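Local coordinates for protein glutamate--LysW ligase ArgX (Sulfolobus tokodaii, PDB 3VPB) that probably joins the amino group of glutamate to the side-chain carboxyl of the carrier protein LysW's C-terminal glutamate, using ATP, in arginine biosynthesis, at residues E22-Q27 with K271-I276; V3-D8 with K15-A20; K93-R96 with P100-D103; I165-I170 with V247-N252. All coordinates share one frame; numbering follows the deposited sequence.

Interaction 1 (E22-Q27 with K271-I276)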
# COMPACT_ATOMS: atom_id res chain seq x y z
N GLU B 22 2.14 -14.26 -37.68
CA GLU B 22 1.90 -13.76 -39.04
C GLU B 22 2.73 -14.50 -40.11
O GLU B 22 2.19 -14.92 -41.15
CB GLU B 22 2.22 -12.27 -39.08
CG GLU B 22 2.05 -11.60 -40.45
CD GLU B 22 2.61 -10.17 -40.48
OE1 GLU B 22 2.34 -9.39 -39.53
OE2 GLU B 22 3.32 -9.83 -41.46
N GLU B 23 4.03 -14.66 -39.85
CA GLU B 23 4.98 -15.20 -40.82
C GLU B 23 4.75 -16.67 -41.09
O GLU B 23 5.10 -17.16 -42.16
CB GLU B 23 6.41 -15.03 -40.30
CG GLU B 23 7.08 -13.75 -40.68
CD GLU B 23 8.48 -13.61 -40.07
OE1 GLU B 23 9.22 -14.62 -39.96
OE2 GLU B 23 8.85 -12.49 -39.72
N ASN B 24 4.19 -17.37 -40.10
CA ASN B 24 3.87 -18.79 -40.21
C ASN B 24 2.40 -19.06 -40.57
O ASN B 24 1.94 -20.20 -40.46
CB ASN B 24 4.26 -19.52 -38.91
CG ASN B 24 5.78 -19.59 -38.71
OD1 ASN B 24 6.42 -20.56 -39.09
ND2 ASN B 24 6.35 -18.54 -38.14
N LYS B 25 1.69 -17.99 -40.96
CA LYS B 25 0.32 -18.06 -41.51
C LYS B 25 -0.68 -18.62 -40.50
O LYS B 25 -1.60 -19.38 -40.84
CB LYS B 25 0.28 -18.88 -42.83
CG LYS B 25 1.30 -18.41 -43.88
CD LYS B 25 1.14 -16.93 -44.26
CE LYS B 25 0.48 -16.75 -45.64
NZ LYS B 25 -1.02 -16.79 -45.61
N VAL B 26 -0.48 -18.25 -39.24
CA VAL B 26 -1.37 -18.69 -38.17
C VAL B 26 -2.40 -17.60 -37.94
O VAL B 26 -2.03 -16.45 -37.69
CB VAL B 26 -0.58 -18.97 -36.86
CG1 VAL B 26 -1.51 -19.33 -35.72
CG2 VAL B 26 0.45 -20.08 -37.08
N GLN B 27 -3.69 -17.94 -38.03
CA GLN B 27 -4.75 -16.98 -37.73
C GLN B 27 -4.65 -16.62 -36.26
O GLN B 27 -4.64 -17.50 -35.43
CB GLN B 27 -6.14 -17.60 -37.91
CG GLN B 27 -6.43 -18.32 -39.20
CD GLN B 27 -7.78 -19.05 -39.11
OE1 GLN B 27 -7.85 -20.27 -39.30
NE2 GLN B 27 -8.84 -18.31 -38.78
N LYS B 271 10.49 -20.67 -32.67
CA LYS B 271 10.44 -21.99 -32.03
C LYS B 271 9.12 -22.23 -31.30
O LYS B 271 8.57 -23.33 -31.32
CB LYS B 271 11.62 -22.19 -31.08
CG LYS B 271 12.98 -22.17 -31.79
CD LYS B 271 13.13 -23.44 -32.65
CE LYS B 271 14.40 -23.41 -33.48
NZ LYS B 271 15.60 -23.52 -32.59
N LEU B 272 8.62 -21.19 -30.64
CA LEU B 272 7.33 -21.29 -29.95
C LEU B 272 6.18 -21.56 -30.93
O LEU B 272 5.35 -22.45 -30.72
CB LEU B 272 7.04 -19.96 -29.21
CG LEU B 272 5.69 -19.93 -28.46
CD1 LEU B 272 5.59 -21.00 -27.40
CD2 LEU B 272 5.48 -18.54 -27.87
N VAL B 273 6.13 -20.77 -32.01
CA VAL B 273 5.02 -20.86 -32.98
C VAL B 273 5.11 -22.23 -33.65
O VAL B 273 4.09 -22.92 -33.82
CB VAL B 273 5.03 -19.70 -33.99
CG1 VAL B 273 4.05 -19.96 -35.12
CG2 VAL B 273 4.62 -18.40 -33.28
N GLU B 274 6.32 -22.67 -33.96
CA GLU B 274 6.49 -24.02 -34.51
C GLU B 274 5.95 -25.09 -33.58
O GLU B 274 5.24 -26.01 -34.03
CB GLU B 274 7.96 -24.30 -34.80
CG GLU B 274 8.44 -23.60 -36.05
CD GLU B 274 9.94 -23.76 -36.30
OE1 GLU B 274 10.41 -23.33 -37.38
OE2 GLU B 274 10.65 -24.33 -35.44
N TYR B 275 6.31 -25.01 -32.30
CA TYR B 275 5.82 -25.94 -31.29
C TYR B 275 4.28 -25.96 -31.23
O TYR B 275 3.68 -27.03 -31.17
CB TYR B 275 6.39 -25.59 -29.92
CG TYR B 275 5.80 -26.38 -28.78
CD1 TYR B 275 6.27 -27.67 -28.50
CD2 TYR B 275 4.77 -25.85 -28.00
CE1 TYR B 275 5.73 -28.42 -27.42
CE2 TYR B 275 4.23 -26.59 -26.95
CZ TYR B 275 4.71 -27.87 -26.67
OH TYR B 275 4.16 -28.58 -25.64
N ILE B 276 3.67 -24.79 -31.26
CA ILE B 276 2.20 -24.67 -31.20
C ILE B 276 1.56 -25.32 -32.42
O ILE B 276 0.62 -26.10 -32.28
CB ILE B 276 1.79 -23.18 -31.04
CG1 ILE B 276 2.15 -22.72 -29.63
CG2 ILE B 276 0.28 -22.95 -31.27
CD1 ILE B 276 2.24 -21.17 -29.56

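Interaction 2 (V3-D8 with K15-A20)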
# COMPACT_ATOMS: atom_id res chain seq x y z
N VAL B 3 -5.44 -18.74 -32.72
CA VAL B 3 -4.64 -18.44 -31.55
C VAL B 3 -5.03 -17.07 -31.04
O VAL B 3 -5.34 -16.18 -31.82
CB VAL B 3 -3.12 -18.41 -31.93
CG1 VAL B 3 -2.25 -17.92 -30.75
CG2 VAL B 3 -2.66 -19.79 -32.41
N VAL B 4 -5.06 -16.92 -29.72
CA VAL B 4 -5.18 -15.57 -29.15
C VAL B 4 -3.92 -15.24 -28.38
O VAL B 4 -3.44 -16.06 -27.61
CB VAL B 4 -6.49 -15.37 -28.31
CG1 VAL B 4 -6.55 -16.27 -27.11
CG2 VAL B 4 -6.63 -13.87 -27.89
N LEU B 5 -3.40 -14.04 -28.59
CA LEU B 5 -2.22 -13.57 -27.89
C LEU B 5 -2.71 -12.57 -26.86
O LEU B 5 -3.31 -11.58 -27.22
CB LEU B 5 -1.24 -12.91 -28.90
CG LEU B 5 0.07 -12.24 -28.42
CD1 LEU B 5 0.97 -13.27 -27.71
CD2 LEU B 5 0.83 -11.62 -29.62
N ILE B 6 -2.52 -12.88 -25.58
CA ILE B 6 -3.09 -12.13 -24.48
C ILE B 6 -1.98 -11.23 -23.94
O ILE B 6 -0.92 -11.71 -23.55
CB ILE B 6 -3.56 -13.11 -23.35
CG1 ILE B 6 -4.69 -14.02 -23.83
CG2 ILE B 6 -3.93 -12.33 -22.06
CD1 ILE B 6 -6.00 -13.24 -24.18
N VAL B 7 -2.22 -9.92 -23.92
CA VAL B 7 -1.14 -8.98 -23.59
C VAL B 7 -1.67 -7.88 -22.66
O VAL B 7 -2.89 -7.71 -22.53
CB VAL B 7 -0.57 -8.32 -24.88
CG1 VAL B 7 -0.12 -9.40 -25.90
CG2 VAL B 7 -1.60 -7.36 -25.53
N ASP B 8 -0.77 -7.18 -21.98
CA ASP B 8 -1.15 -5.90 -21.36
C ASP B 8 -0.23 -4.78 -21.84
O ASP B 8 -0.69 -3.76 -22.38
CB ASP B 8 -1.29 -5.97 -19.81
CG ASP B 8 -0.07 -6.54 -19.09
OD1 ASP B 8 -0.18 -6.79 -17.85
OD2 ASP B 8 1.01 -6.71 -19.70
N LYS B 15 5.86 -8.40 -29.69
CA LYS B 15 5.92 -8.03 -31.11
C LYS B 15 6.49 -9.15 -31.94
O LYS B 15 5.95 -9.48 -33.03
CB LYS B 15 6.74 -6.76 -31.29
CG LYS B 15 6.04 -5.54 -30.76
CD LYS B 15 6.90 -4.30 -30.94
CE LYS B 15 8.12 -4.35 -30.05
NZ LYS B 15 9.23 -3.55 -30.66
N LEU B 16 7.55 -9.76 -31.43
CA LEU B 16 8.21 -10.88 -32.10
C LEU B 16 7.28 -12.10 -32.19
O LEU B 16 7.29 -12.82 -33.19
CB LEU B 16 9.53 -11.25 -31.41
CG LEU B 16 10.71 -10.26 -31.53
CD1 LEU B 16 11.87 -10.74 -30.68
CD2 LEU B 16 11.18 -10.06 -32.99
N ILE B 17 6.47 -12.34 -31.15
CA ILE B 17 5.54 -13.47 -31.19
C ILE B 17 4.43 -13.19 -32.21
O ILE B 17 4.06 -14.07 -32.97
CB ILE B 17 4.96 -13.85 -29.79
CG1 ILE B 17 6.07 -14.33 -28.85
CG2 ILE B 17 3.86 -14.94 -29.91
CD1 ILE B 17 5.63 -14.40 -27.37
N ALA B 18 3.91 -11.96 -32.23
CA ALA B 18 2.90 -11.59 -33.21
C ALA B 18 3.46 -11.74 -34.64
O ALA B 18 2.75 -12.22 -35.54
CB ALA B 18 2.42 -10.16 -32.98
N LYS B 19 4.71 -11.35 -34.83
CA LYS B 19 5.31 -11.36 -36.17
C LYS B 19 5.49 -12.80 -36.60
O LYS B 19 5.26 -13.14 -37.77
CB LYS B 19 6.65 -10.60 -36.18
CG LYS B 19 7.34 -10.54 -37.55
CD LYS B 19 6.47 -9.80 -38.60
CE LYS B 19 7.23 -9.54 -39.91
NZ LYS B 19 7.36 -10.78 -40.76
N ALA B 20 5.87 -13.65 -35.66
CA ALA B 20 6.06 -15.07 -35.97
C ALA B 20 4.74 -15.79 -36.27
O ALA B 20 4.71 -16.70 -37.13
CB ALA B 20 6.86 -15.78 -34.85

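Interaction 3 (K93-R96 with P100-D103)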
# COMPACT_ATOMS: atom_id res chain seq x y z
N LYS B 93 7.90 -27.85 -4.68
CA LYS B 93 7.80 -28.93 -5.69
C LYS B 93 9.20 -29.44 -6.03
O LYS B 93 9.44 -30.65 -6.07
CB LYS B 93 7.12 -28.46 -6.97
CG LYS B 93 5.61 -28.23 -6.88
CD LYS B 93 4.84 -29.45 -6.39
CE LYS B 93 3.32 -29.20 -6.41
NZ LYS B 93 2.86 -28.30 -5.31
N LEU B 94 10.13 -28.51 -6.25
CA LEU B 94 11.50 -28.91 -6.62
C LEU B 94 12.18 -29.69 -5.49
O LEU B 94 12.76 -30.77 -5.72
CB LEU B 94 12.33 -27.66 -6.99
CG LEU B 94 11.88 -26.90 -8.24
CD1 LEU B 94 12.75 -25.68 -8.48
CD2 LEU B 94 11.84 -27.79 -9.47
N TYR B 95 12.09 -29.16 -4.28
CA TYR B 95 12.74 -29.77 -3.13
C TYR B 95 12.24 -31.18 -2.93
O TYR B 95 13.03 -32.09 -2.71
CB TYR B 95 12.57 -28.96 -1.84
CG TYR B 95 13.34 -29.56 -0.69
CD1 TYR B 95 14.70 -29.30 -0.52
CD2 TYR B 95 12.71 -30.43 0.22
CE1 TYR B 95 15.41 -29.88 0.55
CE2 TYR B 95 13.41 -31.02 1.26
CZ TYR B 95 14.75 -30.74 1.41
OH TYR B 95 15.43 -31.33 2.45
N ARG B 96 10.92 -31.34 -2.97
CA ARG B 96 10.28 -32.62 -2.77
C ARG B 96 10.78 -33.71 -3.72
O ARG B 96 10.83 -34.88 -3.35
CB ARG B 96 8.79 -32.44 -2.98
CG ARG B 96 8.03 -32.53 -1.72
CD ARG B 96 7.73 -33.98 -1.44
NE ARG B 96 6.90 -34.52 -2.51
CZ ARG B 96 6.76 -35.82 -2.76
NH1 ARG B 96 7.39 -36.73 -2.02
NH2 ARG B 96 5.98 -36.20 -3.76
N PRO B 100 18.14 -29.74 -6.62
CA PRO B 100 18.87 -28.92 -5.65
C PRO B 100 18.40 -27.48 -5.76
O PRO B 100 18.19 -26.97 -6.88
CB PRO B 100 20.33 -29.07 -6.11
CG PRO B 100 20.19 -29.28 -7.58
CD PRO B 100 19.02 -30.22 -7.69
N ILE B 101 18.13 -26.87 -4.61
CA ILE B 101 17.69 -25.48 -4.52
C ILE B 101 18.57 -24.84 -3.48
O ILE B 101 19.22 -25.53 -2.70
CB ILE B 101 16.17 -25.38 -4.10
CG1 ILE B 101 15.98 -25.92 -2.67
CG2 ILE B 101 15.28 -26.06 -5.18
CD1 ILE B 101 14.60 -25.63 -2.01
N PRO B 102 18.62 -23.50 -3.45
CA PRO B 102 19.46 -22.96 -2.38
C PRO B 102 18.94 -23.36 -1.00
O PRO B 102 17.73 -23.47 -0.81
CB PRO B 102 19.34 -21.44 -2.55
CG PRO B 102 18.90 -21.26 -3.99
CD PRO B 102 18.00 -22.45 -4.26
N ASP B 103 19.84 -23.58 -0.05
CA ASP B 103 19.40 -23.91 1.32
C ASP B 103 18.53 -22.77 1.85
O ASP B 103 19.01 -21.65 1.92
CB ASP B 103 20.61 -24.09 2.22
CG ASP B 103 21.32 -25.41 1.98
OD1 ASP B 103 20.77 -26.29 1.30
OD2 ASP B 103 22.43 -25.57 2.52

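Interaction 4 (I165-I170 with V247-N252). With ZN (zinc ion), chain O; MG (magnesium ion), chain N; ADP (adenosine-5'-diphosphate), chain L.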
# COMPACT_ATOMS: atom_id res chain seq x y z
N ILE B 165 11.92 -15.37 2.08
CA ILE B 165 12.73 -16.55 1.73
C ILE B 165 14.17 -16.20 2.09
O ILE B 165 14.79 -15.37 1.44
CB ILE B 165 12.65 -16.90 0.24
CG1 ILE B 165 11.18 -17.04 -0.20
CG2 ILE B 165 13.43 -18.20 -0.03
CD1 ILE B 165 11.01 -17.24 -1.74
N VAL B 166 14.68 -16.83 3.14
CA VAL B 166 16.00 -16.53 3.67
C VAL B 166 16.91 -17.65 3.24
O VAL B 166 16.73 -18.78 3.68
CB VAL B 166 15.94 -16.47 5.20
CG1 VAL B 166 17.33 -16.22 5.79
CG2 VAL B 166 14.91 -15.39 5.67
N GLN B 167 17.93 -17.36 2.43
CA GLN B 167 18.70 -18.47 1.87
C GLN B 167 20.18 -18.20 1.76
O GLN B 167 20.65 -17.07 1.88
CB GLN B 167 18.12 -18.94 0.52
CG GLN B 167 17.63 -17.85 -0.38
CD GLN B 167 17.27 -18.29 -1.81
OE1 GLN B 167 17.71 -17.65 -2.74
NE2 GLN B 167 16.43 -19.35 -1.98
N GLU B 168 20.91 -19.27 1.54
CA GLU B 168 22.36 -19.17 1.37
C GLU B 168 22.67 -18.32 0.14
O GLU B 168 21.94 -18.33 -0.85
CB GLU B 168 23.00 -20.55 1.23
CG GLU B 168 22.49 -21.34 0.06
CD GLU B 168 23.25 -22.65 -0.13
OE1 GLU B 168 24.50 -22.67 0.06
OE2 GLU B 168 22.59 -23.66 -0.49
N TYR B 169 23.76 -17.57 0.23
CA TYR B 169 24.21 -16.75 -0.87
C TYR B 169 25.14 -17.59 -1.75
O TYR B 169 26.14 -18.12 -1.26
CB TYR B 169 24.93 -15.52 -0.31
CG TYR B 169 25.47 -14.60 -1.36
CD1 TYR B 169 24.63 -14.06 -2.34
CD2 TYR B 169 26.81 -14.27 -1.38
CE1 TYR B 169 25.14 -13.20 -3.32
CE2 TYR B 169 27.33 -13.40 -2.34
CZ TYR B 169 26.49 -12.88 -3.30
OH TYR B 169 27.02 -12.04 -4.25
N ILE B 170 24.79 -17.76 -3.03
CA ILE B 170 25.54 -18.63 -3.91
C ILE B 170 26.00 -17.81 -5.09
O ILE B 170 25.22 -17.47 -5.99
CB ILE B 170 24.69 -19.86 -4.42
CG1 ILE B 170 23.98 -20.55 -3.26
CG2 ILE B 170 25.58 -20.87 -5.15
CD1 ILE B 170 23.03 -21.69 -3.70
N VAL B 247 22.39 -25.35 -9.01
CA VAL B 247 21.32 -25.20 -8.03
C VAL B 247 20.23 -24.40 -8.73
O VAL B 247 20.50 -23.33 -9.29
CB VAL B 247 21.86 -24.44 -6.77
CG1 VAL B 247 20.79 -24.29 -5.75
CG2 VAL B 247 23.01 -25.20 -6.12
N VAL B 248 18.99 -24.90 -8.72
CA VAL B 248 17.89 -24.17 -9.35
C VAL B 248 17.38 -23.09 -8.41
O VAL B 248 17.00 -23.37 -7.26
CB VAL B 248 16.73 -25.11 -9.79
CG1 VAL B 248 15.63 -24.30 -10.48
CG2 VAL B 248 17.27 -26.18 -10.73
N ASN B 249 17.40 -21.85 -8.90
CA ASN B 249 16.97 -20.71 -8.13
C ASN B 249 15.50 -20.34 -8.35
O ASN B 249 14.80 -19.97 -7.40
CB ASN B 249 17.87 -19.53 -8.47
CG ASN B 249 17.65 -18.34 -7.58
OD1 ASN B 249 17.33 -18.47 -6.40
ND2 ASN B 249 17.85 -17.16 -8.14
N GLU B 250 15.03 -20.36 -9.59
CA GLU B 250 13.61 -20.09 -9.86
C GLU B 250 13.23 -20.51 -11.27
O GLU B 250 14.10 -20.82 -12.08
CB GLU B 250 13.26 -18.62 -9.67
CG GLU B 250 13.92 -17.69 -10.69
CD GLU B 250 13.13 -16.41 -10.88
OE1 GLU B 250 13.68 -15.46 -11.51
OE2 GLU B 250 11.95 -16.37 -10.45
N LEU B 251 11.93 -20.51 -11.53
CA LEU B 251 11.41 -20.66 -12.88
C LEU B 251 10.49 -19.50 -13.16
O LEU B 251 9.98 -18.90 -12.22
CB LEU B 251 10.65 -21.98 -13.05
CG LEU B 251 11.55 -23.23 -13.17
CD1 LEU B 251 11.84 -23.83 -11.80
CD2 LEU B 251 10.96 -24.26 -14.10
N ASN B 252 10.30 -19.15 -14.42
CA ASN B 252 9.43 -18.02 -14.74
C ASN B 252 8.41 -18.40 -15.80
O ASN B 252 8.77 -19.04 -16.80
CB ASN B 252 10.25 -16.82 -15.19
CG ASN B 252 11.29 -16.39 -14.13
OD1 ASN B 252 10.97 -15.65 -13.21
ND2 ASN B 252 12.53 -16.86 -14.28
ZN ZN O . 11.92 -14.25 -11.57
MG MG N . 15.46 -14.38 -11.70
PB ADP L . 13.80 -12.57 -9.72
O1B ADP L . 12.56 -13.36 -9.95
O2B ADP L . 14.80 -12.55 -10.87
O3B ADP L . 13.60 -11.21 -9.13
PA ADP L . 15.84 -14.24 -8.50
O1A ADP L . 15.67 -15.15 -7.29
O2A ADP L . 16.13 -14.75 -9.89
O3A ADP L . 14.52 -13.33 -8.49
O5' ADP L . 17.00 -13.20 -8.08
C5' ADP L . 17.50 -12.18 -8.95
C4' ADP L . 19.01 -12.21 -8.95
O4' ADP L . 19.48 -12.13 -7.60
C3' ADP L . 19.53 -13.55 -9.49
O3' ADP L . 19.73 -13.49 -10.91
C2' ADP L . 20.85 -13.71 -8.77
O2' ADP L . 21.88 -12.95 -9.42
C1' ADP L . 20.56 -13.06 -7.44
N9 ADP L . 20.17 -14.06 -6.44
C8 ADP L . 18.91 -14.38 -6.03
N7 ADP L . 18.99 -15.31 -5.07
C5 ADP L . 20.29 -15.58 -4.85
C6 ADP L . 21.07 -16.48 -3.99
N6 ADP L . 20.43 -17.27 -3.11
N1 ADP L . 22.43 -16.43 -4.05
C2 ADP L . 23.08 -15.63 -4.90
N3 ADP L . 22.42 -14.80 -5.75
C4 ADP L . 21.06 -14.76 -5.75
O HOH W 1 17.29 -13.44 -12.24
O HOH W 2 9.90 -13.81 -11.25

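Interaction 1 (E22-Q27 with K271-I276)
Val273 carries this contact from helix 268-280, turning its CG1 toward the end of helix 12-23, where it meets both Asn24 and Val26. Val273 CG1 is anti to the backbone N (chi1 169°), which places it 3.8 Å from Asn24 CB and 4.1 Å from Val26 CG2. Val26 comes to it tip to tip, whereas Asn24 lies aslant and offers its CB and one face of its amide, near CG. A branched, purely aliphatic residue suits a spot roofed by both. The amide can accept a greasy neighbour because its ND2 is engaged by Ala20 O and by the side chain of Gln270. One residue on, Glu274 stays at the margin, its OE1 also bonded to Gln270; farther along, Ile276 packs on Met1. The facing turn is a Schellman motif with Lys25, of positive phi, as its C-prime residue: Lys25 N bonds to Glu22 O at 3.1 Å and Val26 N to Leu21 O, and the chain then swings round to bring the Val26 side chain inward. Val273 sits over the C-terminal end of helix 12-23, touching Ala20 and Leu21 as well, while Val26 continues the packing to Val3 of strand 2-7.

Interaction 2 (V3-D8 with K15-A20)
Leu5 and Ala18 mark the nearest approach of the two backbones, 7.6 Å between their CA atoms, where helix 12-23 lies against one face of strand 2-7. Leu5 reaches across this space from the strand. Its CG is anti to the backbone N (chi1 176°), which extends the side chain so that its forked end is offered to the helix. Each prong has its own partner: CD1 meets Ile17 CG2 at 4.0 Å, and CD2 meets Ala18 CB, also at 4.0 Å. CD2 further approaches the backbone N of Ala18 at 4.1 Å, so leucine packs against the helix backbone itself as well as its side chains. The residue types follow from this. Alanine, with a single methyl, lets the leucine come close to the helix, while Ile17 supplies a branch beside it and reaches Ile51 of the neighbouring strand.

Strand 2-7 runs between the parallel strands 27-32 and 49-52, and with helix 12-23 and strand 27-32 it forms a beta-alpha-beta unit, as expected of a Rossmann-like pre-ATP-grasp domain. Helix 268-280 covers another side of the helix through Ala269. The Ile17 side chain also lies about 4 Å from that of Phe257, which probably binds substrate, so this core backs onto the substrate site. Being wholly aliphatic, the strand-to-helix contact depends on shape and burial; the hydrogen bonds lie within the helix and between strands, where the backbones of Leu5 and Asp29 pair.

Interaction 3 (K93-R96 with P100-D103)
This is a small apolar contact by which the loop after helix 87-96 folds back on the helix that precedes it, Ile101 lying against Leu94 and Tyr95 in the ATP-grasp part of the chain. Ile101 uses two branches. Its CG2 meets Leu94 CB at 3.8 Å, with Leu94 CD1 a little farther off. Its CD1 goes to Tyr95, 3.9 Å from CB and 4.0 Å from the ring atom CD1, the two side chains crossing at about a right angle. CG1 lies between the backbone N and the carbonyl carbon (chi1 65°), and this rotation, with CD1 extended beyond CG1 (chi2 168°), sends the two branches to different helix residues. Tyr91, a turn earlier, also touches Ile101. Replacing Ile101 by an alanine would probably leave Leu94 and Tyr95 without their shared partner and open a gap between helix and loop. Leu94 continues inward to Val248 and Leu251, and leucine suits that buried side; the large ring of Tyr95 suits a partly exposed place, where it packs on Lys42 of the second subunit. Since every touching atom is carbon, the contact rests on close fit, while the backbones of Pro100 and Asp103 pair with Val248 and Glu168.

Interaction 4 (I165-I170 with V247-N252)
Ile170 lays its CD1 obliquely against Val247 CG1, 4.0 Å away, joining the loop after strand 164-168 to strand 245-252 beside the adenine pocket. Farther in, Gln167 and Asn249 approach through their side-chain oxygens. These are two acceptors, OE1 and OD1, 3.8 Å apart and not bonded to each other; Lys127 NZ reconciles them by bonding to both.

The first strand and the loop after it read the adenine. Gln167, extended beyond CG, brings OE1 to ADP N6 at 2.8 Å in a fairly straight bond (164°). The backbone O of Glu168 takes a second bond from N6, and Ile170 N gives an almost linear one to ADP N1 at 2.9 Å (177°). From the other strand, Asn249 ND2 makes a weak bond to ADP O1A at 3.1 Å. An alanine in place of Asn249 would probably leave Lys127 without one of its oxygens and that phosphate oxygen without its amide.

Asn249 and Glu250 form a classic beta bulge opposite Asp237, which shares the magnesium with Glu250. Glu250 OE1 bridges the metals, 2.1 Å from both magnesium and zinc, while OE2 also binds zinc. Asn252 OD1 completes this strand's share at 2.4 Å from zinc, which probably occupies the second magnesium site. The chemistry thus divides: carbonyl and amide groups suit the base, a carboxylate and an amide oxygen the metals that meet the phosphates, and aliphatic packing joins the two sides of an ATP-grasp nucleotide cleft.

How the interactions relate
All four contacts are largely buried, but they serve two regions. Interactions 1 and 2 share helix 12-23 and touch each other, Val273 packing on Ala20 and Gln27 pairing with Val3; between them they fasten the C-terminal helix to the first beta-alpha-beta unit. Interactions 3 and 4 lie on the other side of the chain's centre, their centres about 9 Å apart, and meet where the Ile101 backbone packs on Val247. Interactions 1 to 3 are apolar packing, purely aliphatic only in interaction 2, and interaction 3 borders the second subunit. Interaction 4, nearest the chain's centre, keeps one aliphatic pair and gives most of its polar groups to nucleotide, metals and Lys127.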